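Local structure of aldehyde dehydrogenase (Bartonella henselae, 3I44) at residues 110-115 with 172-177; 120-125 with 295-300. The protein probably oxidises aldehydes to carboxylic acids with a nicotinamide dinucleotide as electron acceptor. The protein carries 1 engineered substitution. One frame throughout, in Å; residues are numbered along the deposited sequence.

From the N terminus, the chain enters helix 102-113, turns, and runs into helix 117-141. Contact 1 closes the loop that leaves residues 110-115 and returns at 172-177, where helix 174-188 starts after strand 156-168. Contact 2 opens within that loop, at 120-125, and closes well beyond it at 295-300, so the two cross. Contact 1 joins the end of helix 102-113 to the start of helix 174-188, in the Rossmann-like, probably cofactor-binding part. Contact 2 ties helix 117-141 to the end of helix 287-296, which follows strand 276-279 of the other large sheet. The contacts meet directly: the backbone oxygen of N172 in contact 1 accepts from Q124 and N298 of contact 2.

Contact 1. Residues 110-115 with 172-177; sequences SMEMGA and NWPMNQ. With NA (sodium ion), chain B.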
loop_
_atom_site.group_PDB
_atom_site.type_symbol
_atom_site.label_atom_id
_atom_site.label_comp_id
_atom_site.label_asym_id
_atom_site.label_seq_id
_atom_site.Cartn_x
_atom_site.Cartn_y
_atom_site.Cartn_z
ATOM N N SER A 110 -19.756 5.082 26.790
ATOM C CA SER A 110 -19.379 5.456 28.158
ATOM C C SER A 110 -19.237 4.207 29.046
ATOM O O SER A 110 -18.209 4.005 29.710
ATOM C CB SER A 110 -20.437 6.394 28.752
ATOM O OG SER A 110 -20.020 6.922 29.983
ATOM N N MET A 111 -20.261 3.368 29.018
ATOM C CA MET A 111 -20.269 2.146 29.834
ATOM C C MET A 111 -19.143 1.165 29.540
ATOM O O MET A 111 -18.506 0.684 30.466
ATOM C CB MET A 111 -21.608 1.407 29.680
ATOM C CG MET A 111 -21.651 0.067 30.391
ATOM S SD MET A 111 -23.338 -0.624 30.414
ATOM C CE MET A 111 -23.455 -1.398 28.831
ATOM N N GLU A 112 -18.916 0.863 28.261
ATOM C CA GLU A 112 -17.964 -0.190 27.831
ATOM C C GLU A 112 -16.496 0.235 27.848
ATOM O O GLU A 112 -15.624 -0.612 28.050
ATOM C CB GLU A 112 -18.353 -0.728 26.434
ATOM C CG GLU A 112 -18.014 0.234 25.278
ATOM C CD GLU A 112 -18.431 -0.258 23.869
ATOM O OE1 GLU A 112 -19.018 -1.326 23.765
ATOM O OE2 GLU A 112 -18.105 0.419 22.858
ATOM N N MET A 113 -16.194 1.532 27.636
ATOM C CA MET A 113 -14.797 1.967 27.637
ATOM C C MET A 113 -14.460 3.149 28.542
ATOM O O MET A 113 -13.305 3.551 28.639
ATOM C CB MET A 113 -14.250 2.128 26.197
ATOM C CG MET A 113 -15.024 3.027 25.264
ATOM S SD MET A 113 -14.792 4.741 25.734
ATOM C CE MET A 113 -12.993 4.937 25.612
ATOM N N GLY A 114 -15.466 3.707 29.210
ATOM C CA GLY A 114 -15.248 4.649 30.301
ATOM C C GLY A 114 -15.326 6.119 29.947
ATOM O O GLY A 114 -15.070 6.964 30.829
ATOM N N ALA A 115 -15.653 6.452 28.686
ATOM C CA ALA A 115 -15.742 7.857 28.294
ATOM C C ALA A 115 -16.755 8.621 29.148
ATOM O O ALA A 115 -17.912 8.228 29.211
ATOM C CB ALA A 115 -16.084 7.999 26.799
ATOM N N ASN A 172 -10.787 2.585 21.710
ATOM C CA ASN A 172 -10.540 3.914 22.236
ATOM C C ASN A 172 -11.407 5.028 21.652
ATOM O O ASN A 172 -11.733 5.961 22.367
ATOM C CB ASN A 172 -9.052 4.287 22.182
ATOM C CG ASN A 172 -8.495 4.367 20.770
ATOM O OD1 ASN A 172 -8.822 3.546 19.920
ATOM N ND2 ASN A 172 -7.614 5.331 20.530
ATOM N N TRP A 173 -11.721 4.958 20.366
ATOM C CA TRP A 173 -12.609 5.903 19.726
ATOM C C TRP A 173 -13.506 5.066 18.791
ATOM O O TRP A 173 -13.444 5.190 17.544
ATOM C CB TRP A 173 -11.796 6.945 18.949
ATOM C CG TRP A 173 -11.221 8.048 19.778
ATOM C CD1 TRP A 173 -9.934 8.171 20.206
ATOM C CD2 TRP A 173 -11.899 9.211 20.212
ATOM N NE1 TRP A 173 -9.775 9.345 20.912
ATOM C CE2 TRP A 173 -10.980 9.993 20.937
ATOM C CE3 TRP A 173 -13.210 9.677 20.062
ATOM C CZ2 TRP A 173 -11.327 11.212 21.502
ATOM C CZ3 TRP A 173 -13.555 10.889 20.638
ATOM C CH2 TRP A 173 -12.622 11.639 21.348
ATOM N N PRO A 174 -14.320 4.182 19.387
ATOM C CA PRO A 174 -14.938 3.103 18.592
ATOM C C PRO A 174 -15.782 3.547 17.370
ATOM O O PRO A 174 -15.607 2.989 16.306
ATOM C CB PRO A 174 -15.789 2.341 19.621
ATOM C CG PRO A 174 -15.814 3.200 20.876
ATOM C CD PRO A 174 -14.586 4.060 20.830
ATOM N N MET A 175 -16.684 4.513 17.515
ATOM C CA MET A 175 -17.541 4.929 16.412
ATOM C C MET A 175 -16.781 5.792 15.426
ATOM O O MET A 175 -17.085 5.744 14.235
ATOM C CB MET A 175 -18.786 5.696 16.879
ATOM C CG MET A 175 -20.007 4.863 17.129
ATOM S SD MET A 175 -20.383 3.651 15.869
ATOM C CE MET A 175 -19.662 2.201 16.632
ATOM N N ASN A 176 -15.800 6.560 15.906
ATOM C CA ASN A 176 -14.895 7.243 15.010
ATOM C C ASN A 176 -14.294 6.207 14.017
ATOM O O ASN A 176 -14.436 6.332 12.796
ATOM C CB ASN A 176 -13.782 7.921 15.831
ATOM C CG ASN A 176 -12.858 8.767 14.993
ATOM O OD1 ASN A 176 -11.725 8.362 14.644
ATOM N ND2 ASN A 176 -13.293 9.988 14.719
ATOM N N GLN A 177 -13.710 5.145 14.581
ATOM C CA GLN A 177 -12.966 4.156 13.826
ATOM C C GLN A 177 -13.871 3.247 12.978
ATOM O O GLN A 177 -13.520 2.935 11.847
ATOM C CB GLN A 177 -12.020 3.399 14.797
ATOM C CG GLN A 177 -10.995 4.360 15.455
ATOM C CD GLN A 177 -10.553 3.965 16.888
ATOM O OE1 GLN A 177 -11.291 3.287 17.633
ATOM N NE2 GLN A 177 -9.325 4.378 17.270
HETATM NA NA NA B . -14.757 -2.825 28.383
HETATM O O HOH W 1 -12.958 -2.747 29.317
HETATM O O HOH W 2 -13.985 -5.344 28.700
#
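The backbone oxygen of N172 touches M113 and is gripped by two amide groups. The methyl CE of M113 lies 3.6 Å from N172 O, which also accepts hydrogen bonds from Q124 and N298. Residues 172-177 hold the approach to, and first turn of, the helix of a beta-alpha-beta crossover: strand 156-168, helix 174-188 and parallel strand 191-195. N172 is the asparagine of the Pro-Trp-Asn motif of aldehyde dehydrogenases; in relatives its side chain helps form the oxyanion hole.

The chain of M113 is bent at chi2 (72°) and again at chi3. This folds CE toward N172 and leaves CG 4.5 Å from CG of P174, a loose apolar touch. E112 also reaches P174; its chain is extended beyond CG. The E112 side chain and the proline ring run alongside each other in opposite directions, with OE2 4.1 Å from P174 CG. OE2 is held by a hydrogen bond from S203 at the start of helix 202-213, and that helix end may stabilise the negative charge.

The backbone of E112 does a second job. Its carbonyl oxygen binds the sodium ion at 2.4 Å, together with the carbonyl oxygens of I46 and I199 and with water. G114 then leaves the helix with positive phi, and S110 OG bonds to A115 O at 2.6 Å across the turn.

In the facing segment Q177 folds back on the loop before its helix. Its NE2 donates to N172 OD1 at 2.8 Å, with an N-H...O angle of 164° and the acceptor in the Q177 amide plane.

Contact 2. Residues 120-125 with 295-300; sequences ALNAQT and CFYNSG
Q124 and N298 meet amide to amide. NE2 of Q124 donates to OD1 of N298 at 3.2 Å, but the bond is weak, with an N-H...O angle of only 130°. The two side chains cross at about a right angle, and their amide planes are turned 54° apart. The main partner of Q124 NE2 is the backbone oxygen of N172. N298 ND2 also bonds to N172 O and, more strongly, to Q301 O. The pair is set around one shared backbone carbonyl, that of N172.

Beside it, the hydroxyl of Y297 is modelled 3.0 Å from A123 CB, too close for a relaxed contact, so the exact spacing is doubtful. The methyl sits at the edge of the ring, near its plane. CG of Y297 stands opposite the backbone N (chi1 -168°), which carries the ring out to the helix. Water 3 lies in the ring plane at the same phenol end, 2.6 Å from Y297 OH. It donates to N122 OD1 at 2.7 Å and so bridges the two segments.

In the next shell, M119 touches Q124, Y297 and N298. On helix 117-141 a wider pi-type turn spans 120-125. There A120 O accepts from T125 N and, at 2.9 Å, from T125 OG1, which reach it from opposite faces of the carbonyl plane. On the other segment, N298, S299 and G300 all have positive phi. G300 N bonds back to Y297 O at 2.9 Å and closes this tight turn after helix 287-296. G300, the last residue of the turn, begins a Gly-Gln-Ser-Cys sequence, which matches the Gly-Gln-x-Cys signature of the family, whose cysteine is probably the catalytic one here.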
loop_
_atom_site.group_PDB
_atom_site.type_symbol
_atom_site.label_atom_id
_atom_site.label_comp_id
_atom_site.label_asym_id
_atom_site.label_seq_id
_atom_site.Cartn_x
_atom_site.Cartn_y
_atom_site.Cartn_z
ATOM N N ALA A 120 -18.772 11.451 25.701
ATOM C CA ALA A 120 -19.251 10.258 25.012
ATOM C C ALA A 120 -20.275 10.669 23.938
ATOM O O ALA A 120 -20.339 10.068 22.862
ATOM C CB ALA A 120 -19.897 9.233 26.025
ATOM N N LEU A 121 -21.120 11.651 24.239
ATOM C CA LEU A 121 -22.078 12.162 23.239
ATOM C C LEU A 121 -21.404 13.152 22.285
ATOM O O LEU A 121 -21.467 12.956 21.076
ATOM C CB LEU A 121 -23.299 12.818 23.890
ATOM C CG LEU A 121 -24.395 13.346 22.953
ATOM C CD1 LEU A 121 -25.048 12.182 22.161
ATOM C CD2 LEU A 121 -25.486 14.118 23.708
ATOM N N ASN A 122 -20.750 14.195 22.805
ATOM C CA ASN A 122 -20.319 15.307 21.949
ATOM C C ASN A 122 -19.012 15.075 21.163
ATOM O O ASN A 122 -18.668 15.875 20.310
ATOM C CB ASN A 122 -20.261 16.637 22.718
ATOM C CG ASN A 122 -19.150 16.696 23.751
ATOM O OD1 ASN A 122 -18.010 16.214 23.528
ATOM N ND2 ASN A 122 -19.450 17.353 24.894
ATOM N N ALA A 123 -18.293 13.994 21.454
ATOM C CA ALA A 123 -17.068 13.682 20.742
ATOM C C ALA A 123 -17.087 12.234 20.276
ATOM O O ALA A 123 -17.052 11.991 19.089
ATOM C CB ALA A 123 -15.863 13.987 21.595
ATOM N N GLN A 124 -17.206 11.263 21.188
ATOM C CA GLN A 124 -17.190 9.840 20.761
ATOM C C GLN A 124 -18.305 9.562 19.733
ATOM O O GLN A 124 -18.062 8.940 18.692
ATOM C CB GLN A 124 -17.279 8.894 21.961
ATOM C CG GLN A 124 -16.036 8.899 22.878
ATOM C CD GLN A 124 -14.954 7.953 22.386
ATOM O OE1 GLN A 124 -15.119 7.268 21.365
ATOM N NE2 GLN A 124 -13.821 7.918 23.101
ATOM N N THR A 125 -19.524 10.008 20.020
ATOM C CA THR A 125 -20.631 9.721 19.136
ATOM C C THR A 125 -20.711 10.740 17.977
ATOM O O THR A 125 -20.813 10.351 16.836
ATOM C CB THR A 125 -21.963 9.635 19.891
ATOM O OG1 THR A 125 -21.872 8.616 20.906
ATOM C CG2 THR A 125 -23.104 9.295 18.906
ATOM N N CYS A 295 -3.397 16.441 25.876
ATOM C CA CYS A 295 -2.744 15.226 26.350
ATOM C C CYS A 295 -3.643 14.340 27.234
ATOM O O CYS A 295 -3.623 13.118 27.106
ATOM C CB CYS A 295 -1.441 15.553 27.093
ATOM S SG CYS A 295 -0.376 14.075 27.379
ATOM N N PHE A 296 -4.442 14.941 28.111
ATOM C CA PHE A 296 -5.258 14.165 29.036
ATOM C C PHE A 296 -6.631 13.791 28.490
ATOM O O PHE A 296 -7.325 12.944 29.074
ATOM C CB PHE A 296 -5.439 14.912 30.364
ATOM C CG PHE A 296 -4.117 15.256 31.079
ATOM C CD1 PHE A 296 -2.997 14.425 30.978
ATOM C CD2 PHE A 296 -4.021 16.416 31.842
ATOM C CE1 PHE A 296 -1.784 14.760 31.630
ATOM C CE2 PHE A 296 -2.824 16.743 32.533
ATOM C CZ PHE A 296 -1.703 15.930 32.395
ATOM N N TYR A 297 -7.034 14.420 27.394
ATOM C CA TYR A 297 -8.344 14.170 26.809
ATOM C C TYR A 297 -8.488 12.690 26.474
ATOM O O TYR A 297 -7.535 12.036 25.993
ATOM C CB TYR A 297 -8.524 15.034 25.550
ATOM C CG TYR A 297 -9.927 15.080 25.002
ATOM C CD1 TYR A 297 -10.961 15.631 25.725
ATOM C CD2 TYR A 297 -10.204 14.587 23.744
ATOM C CE1 TYR A 297 -12.275 15.673 25.202
ATOM C CE2 TYR A 297 -11.470 14.618 23.214
ATOM C CZ TYR A 297 -12.505 15.182 23.927
ATOM O OH TYR A 297 -13.768 15.209 23.350
ATOM N N ASN A 298 -9.675 12.162 26.704
ATOM C CA ASN A 298 -9.929 10.708 26.571
ATOM C C ASN A 298 -8.923 9.889 27.402
ATOM O O ASN A 298 -8.571 8.754 27.045
ATOM C CB ASN A 298 -9.863 10.288 25.101
ATOM C CG ASN A 298 -10.692 9.048 24.796
ATOM O OD1 ASN A 298 -11.787 8.847 25.356
ATOM N ND2 ASN A 298 -10.195 8.228 23.877
ATOM N N SER A 299 -8.481 10.482 28.508
ATOM C CA SER A 299 -7.498 9.899 29.422
ATOM C C SER A 299 -6.223 9.481 28.695
ATOM O O SER A 299 -5.550 8.522 29.090
ATOM C CB SER A 299 -8.110 8.739 30.197
ATOM O OG SER A 299 -9.358 9.137 30.781
ATOM N N GLY A 300 -5.879 10.240 27.646
ATOM C CA GLY A 300 -4.670 10.011 26.891
ATOM C C GLY A 300 -4.760 8.893 25.877
ATOM O O GLY A 300 -3.730 8.512 25.266
HETATM O O HOH W 3 -15.523 16.765 24.442
#